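Local coordinates for TT1561 protein (Thermus thermophilus, PDB 1UF3) that binds calcium ions and is probably a metal-dependent phosphoesterase of the calcineurin superfamily, though its physiological substrate is not established, at residues E22-V25 with K26-P29. Sequence-based numbering, arbitrary orientation.
Sequences EKFV and KLAP
Lys26 runs back alongside Glu22, one helical turn earlier, and the two side chains point the same way. Both chains are extended beyond CG, which carries Lys26 NZ to 3.3 Å from Glu22 OE2, a salt bridge whose hydrogen bond is weak. Beneath it the backbone is still helical: Lys26 N donates to Glu22 O at 3.0 Å, with an N-H...O angle of 155°. The lysine CG sits beside its own backbone N (chi1 -64°), which brings CG to 3.1 Å from Glu22 O.

The bonding then shifts from i+4 to i+3. Leu27 N bonds to Phe24 O at 3.1 Å and Ala28 N to Val25 O at 3.3 Å, both with the donor well above the carbonyl plane, as in a 3-10 turn. Here helix 18-25 passes into helix 27-31. Val25 is buried; besides lending its carbonyl to Ala28, it places CG1 beside its own carbonyl carbon (chi1 168°), 3.6 Å from Lys26 N, and its side chain packs on Ala62. Leu27 folds back over the preceding turn: CG lies 3.2 Å from Lys23 O, while CD1 comes obliquely to the Phe24 ring, 4.1 Å from CD1 of that residue.

Phe24 and Ala28 both reach Leu9 of strand 7-12, and Tyr212 of strand 211-216 touches Phe24 and Leu27, so the joint lies against the sheet on its apolar side. Lys26 packs on Asp30 of a neighbouring subunit. The chemistry is that of a junction between two short helices: backbone bonds of ordinary to somewhat long length and buried apolar groups hold it, while the weakly bonded salt bridge on the more open side probably adds modest electrostatic support.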
# COMPACT_ATOMS: atom_id res chain seq x y z
N GLU A 22 -26.89 -0.53 0.82
CA GLU A 22 -25.84 -0.18 1.76
C GLU A 22 -25.04 -1.39 2.23
O GLU A 22 -23.82 -1.30 2.41
CB GLU A 22 -26.41 0.54 2.98
CG GLU A 22 -25.28 1.03 3.86
CD GLU A 22 -25.76 1.72 5.11
OE1 GLU A 22 -26.53 2.70 4.98
OE2 GLU A 22 -25.35 1.29 6.21
N LYS A 23 -25.72 -2.52 2.46
CA LYS A 23 -25.02 -3.73 2.89
C LYS A 23 -24.14 -4.19 1.72
O LYS A 23 -23.01 -4.63 1.92
CB LYS A 23 -26.02 -4.84 3.25
CG LYS A 23 -26.86 -4.58 4.51
CD LYS A 23 -27.98 -5.63 4.62
CE LYS A 23 -28.81 -5.49 5.90
NZ LYS A 23 -28.13 -6.04 7.10
N PHE A 24 -24.68 -4.07 0.52
CA PHE A 24 -23.99 -4.45 -0.71
C PHE A 24 -22.69 -3.65 -0.83
O PHE A 24 -21.62 -4.21 -1.06
CB PHE A 24 -24.89 -4.17 -1.92
CG PHE A 24 -24.22 -4.42 -3.26
CD1 PHE A 24 -23.94 -5.71 -3.69
CD2 PHE A 24 -23.86 -3.35 -4.07
CE1 PHE A 24 -23.30 -5.95 -4.91
CE2 PHE A 24 -23.21 -3.57 -5.31
CZ PHE A 24 -22.93 -4.88 -5.73
N VAL A 25 -22.79 -2.34 -0.66
CA VAL A 25 -21.63 -1.45 -0.74
C VAL A 25 -20.60 -1.79 0.33
O VAL A 25 -19.39 -1.79 0.05
CB VAL A 25 -22.08 0.03 -0.61
CG1 VAL A 25 -20.88 0.94 -0.39
CG2 VAL A 25 -22.83 0.43 -1.86
N LYS A 26 -21.05 -2.11 1.54
CA LYS A 26 -20.13 -2.46 2.61
C LYS A 26 -19.45 -3.82 2.44
O LYS A 26 -18.59 -4.20 3.23
CB LYS A 26 -20.85 -2.44 3.95
CG LYS A 26 -21.35 -1.07 4.32
CD LYS A 26 -21.64 -0.99 5.81
CE LYS A 26 -22.08 0.40 6.20
NZ LYS A 26 -22.48 0.45 7.64
N LEU A 27 -19.83 -4.55 1.40
CA LEU A 27 -19.23 -5.85 1.12
C LEU A 27 -17.91 -5.69 0.37
O LEU A 27 -17.04 -6.55 0.45
CB LEU A 27 -20.12 -6.69 0.21
CG LEU A 27 -21.54 -7.09 0.56
CD1 LEU A 27 -22.11 -7.77 -0.66
CD2 LEU A 27 -21.56 -8.02 1.75
N ALA A 28 -17.81 -4.60 -0.38
CA ALA A 28 -16.64 -4.37 -1.21
C ALA A 28 -15.29 -4.43 -0.52
O ALA A 28 -14.40 -5.13 -0.99
CB ALA A 28 -16.80 -3.03 -1.98
N PRO A 29 -15.10 -3.73 0.62
CA PRO A 29 -13.78 -3.82 1.24
C PRO A 29 -13.48 -5.21 1.74
O PRO A 29 -12.35 -5.68 1.66
CB PRO A 29 -13.84 -2.80 2.39
CG PRO A 29 -14.89 -1.81 1.93
CD PRO A 29 -15.95 -2.73 1.29